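Local coordinates for protein putative beta-glucosidase (Bifidobacterium adolescentis, PDB 5WAB) that hydrolyses beta-glucosides as a family 3 glycoside hydrolase, and probably also removes terminal arabinopyranosyl groups from ginsenosides, at residues R114-G119 / M500-D505; G451-V456 / Q496-N501. All blocks are in the same frame, centred on the assembly; numbering follows the deposited sequence.

Contact 1 (R114-G119 / M500-D505); sequences RNPLGG and MNINDD
Ile-502 meets Asn-115, Pro-116 and Leu-117 because its CG1 stands anti to the backbone N (chi1 -172°) and chi2 then turns CD1 toward the 114-119 loop. Asn-115 also holds CG anti to its own nitrogen (chi1 -175°), and the two side chains cross at about a right angle. The methyl CD1 of Ile-502 is consequently 3.7 Å from OD1 of Asn-115 and 3.8 Å from CG of Pro-116, while CG1 of Ile-502 lies 4.1 Å from CD1 of Leu-117.

The amide that receives this methyl is fixed from both ends. OD1 of Asn-115 accepts from N of Leu-117 at 2.8 Å, in the carbonyl plane, which makes an Asx turn within a type I beta turn spanning Asn-115 to Gly-118; ND2 of Asn-115 binds OG of Ser-507.

Asp-505 supplies the polar half. Its OD2 lies 3.5 Å from CD of Pro-116, but its hydrogen bonds to the other loop go through water. One water gives protons to Arg-114 O at 2.8 Å and to Asp-505 OD2 at 3.1 Å; a second joins the same carbonyl to OD1 of Asp-505, with a bond of 2.8 Å between that water and OD1. Ser-507 is a further partner of OD1, whereas the guanidinium of Arg-114 pairs with Glu-522.

These loops belong to the N-terminal TIM-barrel region and the C-terminal region of the family 3 fold. Their direct contact is van der Waals, methyl and ring carbons meeting one another and the amide and carboxylate oxygens; the buried carboxylate of Asp-505 obtains its hydrogen bonds from two waters and Ser-507 rather than from an ion pair with Arg-114.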
loop_
_atom_site.group_PDB
_atom_site.type_symbol
_atom_site.label_atom_id
_atom_site.label_comp_id
_atom_site.label_asym_id
_atom_site.label_seq_id
_atom_site.Cartn_x
_atom_site.Cartn_y
_atom_site.Cartn_z
ATOM N N ARG A 114 -5.724 5.749 -6.442
ATOM C CA ARG A 114 -6.618 6.023 -7.561
ATOM C C ARG A 114 -5.871 6.703 -8.695
ATOM O O ARG A 114 -6.014 6.329 -9.864
ATOM C CB ARG A 114 -7.787 6.883 -7.092
ATOM C CG ARG A 114 -8.594 7.532 -8.203
ATOM C CD ARG A 114 -9.751 8.312 -7.597
ATOM N NE ARG A 114 -10.671 8.846 -8.594
ATOM C CZ ARG A 114 -10.784 10.138 -8.878
ATOM N NH1 ARG A 114 -10.042 11.023 -8.230
ATOM N NH2 ARG A 114 -11.642 10.549 -9.803
ATOM N N ASN A 115 -5.058 7.702 -8.358
ATOM C CA ASN A 115 -4.268 8.447 -9.316
ATOM C C ASN A 115 -2.839 8.544 -8.792
ATOM O O ASN A 115 -2.633 8.908 -7.620
ATOM C CB ASN A 115 -4.863 9.834 -9.537
ATOM C CG ASN A 115 -4.141 10.610 -10.608
ATOM O OD1 ASN A 115 -2.971 10.955 -10.459
ATOM N ND2 ASN A 115 -4.835 10.889 -11.702
ATOM N N PRO A 116 -1.831 8.239 -9.616
ATOM C CA PRO A 116 -0.447 8.220 -9.118
ATOM C C PRO A 116 0.064 9.576 -8.672
ATOM O O PRO A 116 1.130 9.633 -8.052
ATOM C CB PRO A 116 0.349 7.695 -10.322
ATOM C CG PRO A 116 -0.477 8.053 -11.499
ATOM C CD PRO A 116 -1.907 7.948 -11.058
ATOM N N LEU A 117 -0.647 10.663 -8.976
ATOM C CA LEU A 117 -0.263 11.991 -8.514
ATOM C C LEU A 117 -0.595 12.226 -7.048
ATOM O O LEU A 117 -0.219 13.271 -6.508
ATOM C CB LEU A 117 -0.945 13.068 -9.358
ATOM C CG LEU A 117 -0.564 13.172 -10.833
ATOM C CD1 LEU A 117 -1.378 14.279 -11.473
ATOM C CD2 LEU A 117 0.933 13.422 -11.013
ATOM N N GLY A 118 -1.305 11.302 -6.406
ATOM C CA GLY A 118 -1.669 11.453 -5.009
ATOM C C GLY A 118 -0.477 11.665 -4.098
ATOM O O GLY A 118 0.477 10.885 -4.123
ATOM N N GLY A 119 -0.529 12.716 -3.280
ATOM C CA GLY A 119 0.626 13.099 -2.484
ATOM C C GLY A 119 1.072 12.056 -1.475
ATOM O O GLY A 119 2.247 12.017 -1.106
ATOM N N MET A 500 1.791 5.541 -20.087
ATOM C CA MET A 500 2.510 6.338 -21.075
ATOM C C MET A 500 2.338 7.831 -20.820
ATOM O O MET A 500 3.193 8.629 -21.216
ATOM C CB MET A 500 2.052 5.979 -22.487
ATOM C CG MET A 500 2.490 4.594 -22.966
ATOM S SD MET A 500 4.278 4.351 -22.908
ATOM C CE MET A 500 4.836 5.490 -24.170
ATOM N N ASN A 501 1.245 8.222 -20.167
ATOM C CA ASN A 501 0.886 9.618 -19.958
ATOM C C ASN A 501 -0.211 9.667 -18.905
ATOM O O ASN A 501 -1.108 8.818 -18.907
ATOM C CB ASN A 501 0.413 10.270 -21.268
ATOM C CG ASN A 501 0.302 11.781 -21.167
ATOM O OD1 ASN A 501 -0.323 12.314 -20.250
ATOM N ND2 ASN A 501 0.929 12.481 -22.106
ATOM N N ILE A 502 -0.134 10.650 -18.002
ATOM C CA ILE A 502 -1.149 10.770 -16.951
ATOM C C ILE A 502 -2.531 10.999 -17.547
ATOM O O ILE A 502 -3.547 10.654 -16.932
ATOM C CB ILE A 502 -0.779 11.892 -15.960
ATOM C CG1 ILE A 502 -1.722 11.888 -14.750
ATOM C CG2 ILE A 502 -0.812 13.253 -16.648
ATOM C CD1 ILE A 502 -1.740 10.588 -13.972
ATOM N N ASN A 503 -2.599 11.565 -18.753
ATOM C CA ASN A 503 -3.890 11.792 -19.392
ATOM C C ASN A 503 -4.525 10.511 -19.912
ATOM O O ASN A 503 -5.631 10.569 -20.458
ATOM C CB ASN A 503 -3.744 12.802 -20.528
ATOM C CG ASN A 503 -3.483 14.200 -20.023
ATOM O OD1 ASN A 503 -3.669 14.484 -18.840
ATOM N ND2 ASN A 503 -3.055 15.083 -20.910
ATOM N N ASP A 504 -3.854 9.368 -19.782
ATOM C CA ASP A 504 -4.491 8.093 -20.075
ATOM C C ASP A 504 -5.304 7.575 -18.898
ATOM O O ASP A 504 -6.208 6.757 -19.099
ATOM C CB ASP A 504 -3.441 7.056 -20.479
ATOM C CG ASP A 504 -2.668 7.461 -21.723
ATOM O OD1 ASP A 504 -3.212 8.226 -22.549
ATOM O OD2 ASP A 504 -1.510 7.017 -21.868
ATOM N N ASP A 505 -4.997 8.034 -17.687
ATOM C CA ASP A 505 -5.686 7.566 -16.487
ATOM C C ASP A 505 -7.149 7.990 -16.520
ATOM O O ASP A 505 -7.440 9.179 -16.698
ATOM C CB ASP A 505 -5.013 8.125 -15.233
ATOM C CG ASP A 505 -5.430 7.397 -13.965
ATOM O OD1 ASP A 505 -6.647 7.282 -13.704
ATOM O OD2 ASP A 505 -4.528 6.955 -13.217
HETATM O O HOH W 1 -7.520 5.000 -12.426
HETATM O O HOH W 2 -4.129 4.637 -11.151
#

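Contact 2 (G451-V456 / Q496-N501); sequences GSVVSV and QTIPMN
Gln-496 runs past the CG2 methyl of Val-453 and ends at Ser-452, each of its side-chain atoms being in touch with the 451-456 loop. CB lies 3.9 Å from Val-453 CG2, and CG comes nearer to the same methyl. Beyond CG the chain is extended (chi2 169°), which lays the amide against Val-453, with CD 3.4 Å from CG2. At the tip the two amide atoms part: NE2 donates to Ser-452 OG at 3.2 Å with an N-H...O angle of 154°, the hydroxyl lying 18° out of the amide plane, and OE1 has a water 2.9 Å away that also lies near Gly-451 O. The same hydroxyl is also hydrogen-bonded to Pro-116 O.

The other methyl of Val-453, CG1, packs 4.0 Å from Pro-499 CD and also approaches Ile-498 CG2. Farther on, a water accepts from Val-456 N and donates to Pro-499 O.

With an alanine in place of Gln-496, CG and the amide are gone, which would probably open a gap beside CG2 of Val-453 and leave Ser-452 OG without its amide donor. Both segments belong to the C-terminal region of the glycosidase, and their buried join combines valine packing with a single direct hydrogen bond, the amide serving as both apolar surface and polar tip.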
loop_
_atom_site.group_PDB
_atom_site.type_symbol
_atom_site.label_atom_id
_atom_site.label_comp_id
_atom_site.label_asym_id
_atom_site.label_seq_id
_atom_site.Cartn_x
_atom_site.Cartn_y
_atom_site.Cartn_z
ATOM N N GLY A 451 8.824 8.550 -4.631
ATOM C CA GLY A 451 7.754 8.044 -3.790
ATOM C C GLY A 451 6.548 7.526 -4.541
ATOM O O GLY A 451 5.802 6.706 -3.997
ATOM N N SER A 452 6.334 7.981 -5.774
ATOM C CA SER A 452 5.231 7.492 -6.590
ATOM C C SER A 452 5.686 7.450 -8.043
ATOM O O SER A 452 6.807 7.846 -8.373
ATOM C CB SER A 452 3.979 8.354 -6.413
ATOM O OG SER A 452 2.859 7.725 -7.015
ATOM N N VAL A 453 4.798 6.956 -8.914
ATOM C CA VAL A 453 5.161 6.656 -10.297
ATOM C C VAL A 453 5.764 7.877 -10.965
ATOM O O VAL A 453 5.197 8.974 -10.923
ATOM C CB VAL A 453 3.930 6.162 -11.079
ATOM C CG1 VAL A 453 4.194 6.221 -12.560
ATOM C CG2 VAL A 453 3.594 4.743 -10.693
ATOM N N VAL A 454 6.920 7.686 -11.596
ATOM C CA VAL A 454 7.474 8.670 -12.511
ATOM C C VAL A 454 7.420 8.082 -13.915
ATOM O O VAL A 454 7.431 6.860 -14.103
ATOM C CB VAL A 454 8.913 9.087 -12.138
ATOM C CG1 VAL A 454 8.949 9.683 -10.736
ATOM C CG2 VAL A 454 9.873 7.909 -12.268
ATOM N N SER A 455 7.331 8.963 -14.907
ATOM C CA SER A 455 7.383 8.529 -16.294
ATOM C C SER A 455 8.784 8.043 -16.640
ATOM O O SER A 455 9.787 8.588 -16.166
ATOM C CB SER A 455 6.986 9.677 -17.212
ATOM O OG SER A 455 7.724 10.840 -16.878
ATOM N N VAL A 456 8.853 7.005 -17.470
ATOM C CA VAL A 456 10.113 6.382 -17.841
ATOM C C VAL A 456 10.348 6.421 -19.346
ATOM O O VAL A 456 11.451 6.752 -19.797
ATOM C CB VAL A 456 10.188 4.932 -17.316
ATOM C CG1 VAL A 456 11.505 4.291 -17.719
ATOM C CG2 VAL A 456 10.014 4.897 -15.800
ATOM N N GLN A 496 1.947 -0.777 -8.968
ATOM C CA GLN A 496 1.382 0.424 -9.560
ATOM C C GLN A 496 1.631 0.357 -11.059
ATOM O O GLN A 496 2.706 -0.071 -11.495
ATOM C CB GLN A 496 2.044 1.669 -8.954
ATOM C CG GLN A 496 1.164 2.893 -8.775
ATOM C CD GLN A 496 1.843 3.967 -7.923
ATOM O OE1 GLN A 496 2.919 3.747 -7.364
ATOM N NE2 GLN A 496 1.219 5.136 -7.833
ATOM N N THR A 497 0.641 0.769 -11.845
ATOM C CA THR A 497 0.813 0.861 -13.288
ATOM C C THR A 497 1.669 2.071 -13.639
ATOM O O THR A 497 1.478 3.159 -13.089
ATOM C CB THR A 497 -0.542 0.973 -13.985
ATOM O OG1 THR A 497 -1.293 -0.229 -13.777
ATOM C CG2 THR A 497 -0.362 1.217 -15.487
ATOM N N ILE A 498 2.609 1.887 -14.565
ATOM C CA ILE A 498 3.354 3.018 -15.119
ATOM C C ILE A 498 2.767 3.370 -16.481
ATOM O O ILE A 498 3.026 2.665 -17.468
ATOM C CB ILE A 498 4.850 2.712 -15.243
ATOM C CG1 ILE A 498 5.433 2.314 -13.894
ATOM C CG2 ILE A 498 5.575 3.930 -15.788
ATOM C CD1 ILE A 498 6.934 2.075 -13.938
ATOM N N PRO A 499 2.002 4.449 -16.596
ATOM C CA PRO A 499 1.322 4.747 -17.858
ATOM C C PRO A 499 2.238 5.482 -18.829
ATOM O O PRO A 499 3.307 5.975 -18.471
ATOM C CB PRO A 499 0.157 5.634 -17.419
ATOM C CG PRO A 499 0.707 6.365 -16.229
ATOM C CD PRO A 499 1.638 5.402 -15.531
ATOM N N MET A 500 1.791 5.541 -20.087
ATOM C CA MET A 500 2.510 6.338 -21.075
ATOM C C MET A 500 2.338 7.831 -20.820
ATOM O O MET A 500 3.193 8.629 -21.216
ATOM C CB MET A 500 2.052 5.979 -22.487
ATOM C CG MET A 500 2.490 4.594 -22.966
ATOM S SD MET A 500 4.278 4.351 -22.908
ATOM C CE MET A 500 4.836 5.490 -24.170
ATOM N N ASN A 501 1.245 8.222 -20.167
ATOM C CA ASN A 501 0.886 9.618 -19.958
ATOM C C ASN A 501 -0.211 9.667 -18.905
ATOM O O ASN A 501 -1.108 8.818 -18.907
ATOM C CB ASN A 501 0.413 10.270 -21.268
ATOM C CG ASN A 501 0.302 11.781 -21.167
ATOM O OD1 ASN A 501 -0.323 12.314 -20.250
ATOM N ND2 ASN A 501 0.929 12.481 -22.106
HETATM O O HOH W 3 3.349 5.028 -4.810
HETATM O O HOH W 4 6.265 6.612 -18.844
#

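Both contacts are buried, with centres about 7 Å apart. They overlap at Met-500 and Asn-501, which touch neither partner loop; residues 496-499 face 451-456, while Ile-502 and Asp-505 face 114-119. Contact 1 joins the N-terminal to the C-terminal region across 380 intervening residues; contact 2 stays within the C-terminal region and brings in the loop after strand 444-449. The interregional contact combines isoleucine packing with water bridges from a carboxylate, whereas the internal one buries more surface (288 against 196 Å²) and has a direct side-chain hydrogen bond. Pro-116 connects them: its O is 2.8 Å from Ser-452 OG, a probable hydrogen bond, and its CB packs 3.7 Å from Gln-496 NE2.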